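Local coordinates for protein alpha-1,4-endofucoidanase (Mariniflexile fucanivorans, PDB 6DLH) that hydrolyses fucoidan within its chains as a retaining endo-acting glycoside hydrolase of family 107, and carries bound calcium ions, at residues G44-L49 and I75-Y80; G141-I146 and R425-L430. One frame throughout, in Å; residues are numbered along the deposited sequence.

Contact 1: residues G44-L49 and I75-Y80; sequences GALGML and IRTVDY. With CA (calcium ion), chain H.
D79 reaches across to L46 where a beta-alpha-beta crossover (strand 46-49, helix 66-71, strand 80-84) brings two neighbouring parallel strands together, in a catalytic domain with structural similarity to the GH29 alpha-L-fucosidases. Both carboxylate oxygens chelate the calcium ion, while OD2 also accepts L46 N at 2.8 Å through its anti lone pair, the one turned away from OD1; OD1 also accepts Q426 NE2. With CG anti to its carbonyl carbon (chi1 -62°), the carboxylate lies between strand and metal. Going the other way, D79 N donates to L46 O, and Y80 N adds a weak bond to the same oxygen. T77 O and four waters complete the metal shell seen here; one of those waters also donates to G44 O.

The Y80 ring lies flat over G47, whose CA sits 3.6 Å from the ring centroid in a CH-pi contact; a side chain on G47 would run into the ring. A45 CB meets the same ring at its edge, and Y80 OH bonds to T379. On the other side of the strand, M48 crosses V78 at about a right angle, bringing M48 CG to 3.7 Å from V78 CG2.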
loop_
_atom_site.group_PDB
_atom_site.type_symbol
_atom_site.label_atom_id
_atom_site.label_comp_id
_atom_site.label_asym_id
_atom_site.label_seq_id
_atom_site.Cartn_x
_atom_site.Cartn_y
_atom_site.Cartn_z
ATOM N N GLY A 44 22.366 -12.190 3.398
ATOM C CA GLY A 44 23.050 -10.988 2.944
ATOM C C GLY A 44 22.091 -9.908 2.437
ATOM O O GLY A 44 22.535 -8.865 1.961
ATOM N N ALA A 45 20.782 -10.148 2.574
ATOM C CA ALA A 45 19.754 -9.335 1.933
ATOM C C ALA A 45 19.327 -8.172 2.826
ATOM O O ALA A 45 19.139 -8.340 4.029
ATOM C CB ALA A 45 18.560 -10.192 1.563
ATOM N N LEU A 46 19.132 -7.007 2.192
ATOM C CA LEU A 46 18.744 -5.776 2.861
ATOM C C LEU A 46 17.348 -5.371 2.391
ATOM O O LEU A 46 17.131 -5.162 1.196
ATOM C CB LEU A 46 19.775 -4.695 2.512
ATOM C CG LEU A 46 19.444 -3.278 2.983
ATOM C CD1 LEU A 46 19.366 -3.221 4.506
ATOM C CD2 LEU A 46 20.493 -2.297 2.482
ATOM N N GLY A 47 16.415 -5.240 3.343
ATOM C CA GLY A 47 15.034 -4.919 3.008
ATOM C C GLY A 47 14.548 -3.619 3.646
ATOM O O GLY A 47 15.155 -3.113 4.584
ATOM N N MET A 48 13.445 -3.085 3.111
ATOM C CA MET A 48 12.824 -1.869 3.610
ATOM C C MET A 48 11.335 -2.144 3.805
ATOM O O MET A 48 10.853 -3.222 3.448
ATOM C CB MET A 48 13.010 -0.711 2.620
ATOM C CG MET A 48 14.441 -0.539 2.149
ATOM S SD MET A 48 14.673 0.860 1.023
ATOM C CE MET A 48 14.710 2.255 2.148
ATOM N N LEU A 49 10.615 -1.170 4.381
ATOM C CA LEU A 49 9.203 -1.350 4.672
ATOM C C LEU A 49 8.419 -0.155 4.149
ATOM O O LEU A 49 8.757 0.988 4.460
ATOM C CB LEU A 49 8.992 -1.507 6.185
ATOM C CG LEU A 49 7.527 -1.619 6.615
ATOM C CD1 LEU A 49 6.908 -2.898 6.078
ATOM C CD2 LEU A 49 7.374 -1.556 8.132
ATOM N N ILE A 75 19.960 4.075 -4.081
ATOM C CA ILE A 75 20.265 2.955 -3.198
ATOM C C ILE A 75 20.402 1.670 -4.013
ATOM O O ILE A 75 19.412 1.085 -4.436
ATOM C CB ILE A 75 19.226 2.820 -2.068
ATOM C CG1 ILE A 75 19.008 4.153 -1.341
ATOM C CG2 ILE A 75 19.666 1.721 -1.114
ATOM C CD1 ILE A 75 17.917 4.128 -0.283
ATOM N N ARG A 76 21.641 1.210 -4.200
ATOM C CA ARG A 76 21.904 0.194 -5.206
ATOM C C ARG A 76 21.995 -1.208 -4.603
ATOM O O ARG A 76 21.914 -2.174 -5.361
ATOM C CB ARG A 76 23.154 0.563 -6.014
ATOM C CG ARG A 76 23.060 1.926 -6.689
ATOM C CD ARG A 76 22.277 1.807 -7.979
ATOM N NE ARG A 76 20.836 1.920 -7.882
ATOM C CZ ARG A 76 19.963 1.348 -8.710
ATOM N NH1 ARG A 76 20.338 0.386 -9.534
ATOM N NH2 ARG A 76 18.702 1.732 -8.693
ATOM N N THR A 77 22.170 -1.313 -3.267
ATOM C CA THR A 77 22.437 -2.603 -2.636
ATOM C C THR A 77 21.204 -3.176 -1.947
ATOM O O THR A 77 21.231 -4.325 -1.501
ATOM C CB THR A 77 23.625 -2.585 -1.661
ATOM O OG1 THR A 77 23.379 -1.652 -0.605
ATOM C CG2 THR A 77 24.939 -2.282 -2.349
ATOM N N VAL A 78 20.131 -2.385 -1.865
ATOM C CA VAL A 78 18.886 -2.865 -1.285
ATOM C C VAL A 78 18.313 -3.982 -2.165
ATOM O O VAL A 78 18.468 -3.964 -3.381
ATOM C CB VAL A 78 17.888 -1.711 -1.071
ATOM C CG1 VAL A 78 17.566 -0.969 -2.371
ATOM C CG2 VAL A 78 16.621 -2.188 -0.384
ATOM N N ASP A 79 17.631 -4.945 -1.533
ATOM C CA ASP A 79 17.275 -6.196 -2.181
ATOM C C ASP A 79 15.758 -6.335 -2.293
ATOM O O ASP A 79 15.261 -6.892 -3.269
ATOM C CB ASP A 79 17.939 -7.377 -1.471
ATOM C CG ASP A 79 19.458 -7.313 -1.521
ATOM O OD1 ASP A 79 20.017 -7.395 -2.637
ATOM O OD2 ASP A 79 20.083 -7.161 -0.447
ATOM N N TYR A 80 15.020 -5.830 -1.301
ATOM C CA TYR A 80 13.589 -6.088 -1.262
ATOM C C TYR A 80 12.869 -5.051 -0.401
ATOM O O TYR A 80 13.495 -4.330 0.380
ATOM C CB TYR A 80 13.311 -7.530 -0.815
ATOM C CG TYR A 80 13.610 -7.837 0.634
ATOM C CD1 TYR A 80 14.904 -8.121 1.067
ATOM C CD2 TYR A 80 12.590 -7.857 1.577
ATOM C CE1 TYR A 80 15.169 -8.405 2.402
ATOM C CE2 TYR A 80 12.838 -8.149 2.910
ATOM C CZ TYR A 80 14.134 -8.412 3.324
ATOM O OH TYR A 80 14.372 -8.680 4.644
HETATM CA CA CA H . 22.032 -6.580 -1.698
HETATM O O HOH W 1 22.851 -6.417 0.598
HETATM O O HOH W 2 22.692 -8.768 -1.522
HETATM O O HOH W 3 24.537 -5.888 -1.715
HETATM O O HOH W 4 22.361 -6.345 -4.025
#

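Contact 2: residues G141-I146 and R425-L430; sequences GLRTEI and RQYTIL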
loop_
_atom_site.group_PDB
_atom_site.type_symbol
_atom_site.label_atom_id
_atom_site.label_comp_id
_atom_site.label_asym_id
_atom_site.label_seq_id
_atom_site.Cartn_x
_atom_site.Cartn_y
_atom_site.Cartn_z
ATOM N N GLY A 141 13.997 -3.708 -9.893
ATOM C CA GLY A 141 15.051 -4.674 -9.643
ATOM C C GLY A 141 15.004 -5.281 -8.239
ATOM O O GLY A 141 15.997 -5.857 -7.795
ATOM N N LEU A 142 13.835 -5.210 -7.585
ATOM C CA LEU A 142 13.681 -5.580 -6.182
ATOM C C LEU A 142 12.730 -6.770 -6.029
ATOM O O LEU A 142 11.753 -6.884 -6.762
ATOM C CB LEU A 142 13.149 -4.368 -5.403
ATOM C CG LEU A 142 14.094 -3.165 -5.281
ATOM C CD1 LEU A 142 13.356 -1.924 -4.795
ATOM C CD2 LEU A 142 15.269 -3.468 -4.359
ATOM N N ARG A 143 13.018 -7.629 -5.038
ATOM C CA ARG A 143 12.140 -8.707 -4.602
ATOM C C ARG A 143 11.137 -8.139 -3.604
ATOM O O ARG A 143 11.232 -6.971 -3.234
ATOM C CB ARG A 143 12.962 -9.867 -4.020
ATOM C CG ARG A 143 13.650 -10.708 -5.087
ATOM C CD ARG A 143 14.778 -11.609 -4.620
ATOM N NE ARG A 143 14.296 -12.976 -4.594
ATOM C CZ ARG A 143 14.688 -13.954 -5.403
ATOM N NH1 ARG A 143 15.896 -13.950 -5.945
ATOM N NH2 ARG A 143 13.858 -14.945 -5.653
ATOM N N THR A 144 10.155 -8.955 -3.198
ATOM C CA THR A 144 9.087 -8.469 -2.335
ATOM C C THR A 144 8.851 -9.438 -1.177
ATOM O O THR A 144 9.071 -10.646 -1.298
ATOM C CB THR A 144 7.798 -8.192 -3.125
ATOM O OG1 THR A 144 7.202 -9.457 -3.415
ATOM C CG2 THR A 144 8.048 -7.458 -4.422
ATOM N N GLU A 145 8.422 -8.862 -0.048
ATOM C CA GLU A 145 8.002 -9.569 1.153
ATOM C C GLU A 145 6.618 -9.035 1.490
ATOM O O GLU A 145 6.406 -7.825 1.448
ATOM C CB GLU A 145 8.997 -9.307 2.294
ATOM C CG GLU A 145 8.663 -10.001 3.613
ATOM C CD GLU A 145 9.555 -9.658 4.812
ATOM O OE1 GLU A 145 10.031 -8.498 4.900
ATOM O OE2 GLU A 145 9.768 -10.548 5.676
ATOM N N ILE A 146 5.681 -9.932 1.812
ATOM C CA ILE A 146 4.303 -9.516 2.003
ATOM C C ILE A 146 3.890 -9.765 3.447
ATOM O O ILE A 146 4.063 -10.871 3.960
ATOM C CB ILE A 146 3.364 -10.215 0.993
ATOM C CG1 ILE A 146 3.753 -9.910 -0.462
ATOM C CG2 ILE A 146 1.909 -9.868 1.283
ATOM C CD1 ILE A 146 3.521 -8.476 -0.894
ATOM N N ARG A 425 21.046 -4.431 -6.670
ATOM C CA ARG A 425 19.806 -4.993 -6.142
ATOM C C ARG A 425 19.722 -6.497 -6.400
ATOM O O ARG A 425 20.691 -7.209 -6.156
ATOM C CB ARG A 425 18.602 -4.193 -6.648
ATOM C CG ARG A 425 18.755 -2.696 -6.434
ATOM C CD ARG A 425 17.476 -1.942 -6.711
ATOM N NE ARG A 425 17.556 -0.589 -6.181
ATOM C CZ ARG A 425 16.613 0.339 -6.314
ATOM N NH1 ARG A 425 16.762 1.523 -5.742
ATOM N NH2 ARG A 425 15.532 0.097 -7.030
ATOM N N GLN A 426 18.559 -6.962 -6.880
ATOM C CA GLN A 426 18.304 -8.379 -7.112
ATOM C C GLN A 426 18.191 -8.708 -8.607
ATOM O O GLN A 426 18.551 -9.811 -9.010
ATOM C CB GLN A 426 17.060 -8.849 -6.355
ATOM C CG GLN A 426 17.282 -9.008 -4.857
ATOM C CD GLN A 426 18.196 -10.161 -4.534
ATOM O OE1 GLN A 426 17.890 -11.315 -4.824
ATOM N NE2 GLN A 426 19.326 -9.857 -3.912
ATOM N N TYR A 427 17.704 -7.767 -9.429
ATOM C CA TYR A 427 17.547 -8.048 -10.851
ATOM C C TYR A 427 17.994 -6.870 -11.711
ATOM O O TYR A 427 17.999 -5.731 -11.250
ATOM C CB TYR A 427 16.078 -8.263 -11.208
ATOM C CG TYR A 427 15.298 -9.238 -10.362
ATOM C CD1 TYR A 427 15.611 -10.592 -10.331
ATOM C CD2 TYR A 427 14.187 -8.809 -9.647
ATOM C CE1 TYR A 427 14.857 -11.488 -9.582
ATOM C CE2 TYR A 427 13.427 -9.690 -8.895
ATOM C CZ TYR A 427 13.761 -11.034 -8.866
ATOM O OH TYR A 427 12.999 -11.887 -8.119
ATOM N N THR A 428 18.317 -7.161 -12.981
ATOM C CA THR A 428 18.458 -6.139 -14.009
ATOM C C THR A 428 17.365 -6.362 -15.053
ATOM O O THR A 428 17.406 -7.340 -15.794
ATOM C CB THR A 428 19.871 -6.129 -14.616
ATOM O OG1 THR A 428 20.811 -5.787 -13.599
ATOM C CG2 THR A 428 20.025 -5.160 -15.773
ATOM N N ILE A 429 16.384 -5.452 -15.083
ATOM C CA ILE A 429 15.216 -5.565 -15.943
ATOM C C ILE A 429 15.455 -4.757 -17.218
ATOM O O ILE A 429 15.842 -3.589 -17.162
ATOM C CB ILE A 429 13.941 -5.111 -15.196
ATOM C CG1 ILE A 429 13.713 -5.894 -13.895
ATOM C CG2 ILE A 429 12.719 -5.135 -16.107
ATOM C CD1 ILE A 429 13.462 -7.384 -14.056
ATOM N N LEU A 430 15.232 -5.406 -18.369
ATOM C CA LEU A 430 15.417 -4.769 -19.665
ATOM C C LEU A 430 14.046 -4.426 -20.240
ATOM O O LEU A 430 13.099 -5.177 -20.034
ATOM C CB LEU A 430 16.170 -5.731 -20.589
ATOM C CG LEU A 430 17.552 -6.184 -20.113
ATOM C CD1 LEU A 430 18.172 -7.135 -21.128
ATOM C CD2 LEU A 430 18.482 -4.997 -19.862
#
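G141 O takes two backbone bonds from the 425-430 loop: Q426 N comes nearly in line with the C=O at 2.9 Å from G141 O, while Y427 N approaches the same oxygen from a direction tilted off the carbonyl plane. G141 itself closes helix 129-139 in a Schellman motif, and a CB there would collide with Y427 O. R143 and Y427 cross at about a right angle: Y427 OH stands over one face of the guanidinium, near its centre, and touches R143 CG at 3.3 Å. Q426 OE1 comes instead to the guanidinium edge, in plane, where R143 NH1 gives it a straight but weak bond of 3.5 Å; the amide is gripped mainly through NE2, bonded to calcium ligand D79. The main charge partner of R143 is D221. A leucine in place of R143 would probably leave D221 without its counter-charge and Q426 OE1 without this donor. Extended through chi2 and chi3 (-170° and 166°), R425 lays its CD against L142 CD2 at 3.6 Å, and its NH2 ends on A140 O. The loop thus lies against the turn joining helix 129-139 to strand 143-149, while L142 also packs on V81 of the adjacent strand 80-84.

Overall arrangement
From the N terminus, the chain runs through strand 46-49, then helix 66-71, and returns at 75-80 beside the strand it left; contact 1 closes that short helical crossover. Contact 2 opens only afterwards, at 141-146, and closes a far longer loop, bringing back 425-430 after most of the catalytic domain has been built. The two are therefore in series, neither nesting nor crossing, with centres about 9 Å apart. They meet directly: Q426 NE2 bonds to D79 OD1, a calcium ligand, and R425 N probably bonds to R76 O. Together they tie three neighbouring strands of the parallel sheet to the loop between strands 422-423 and 439-444, in the region assigned to a putative Ig domain.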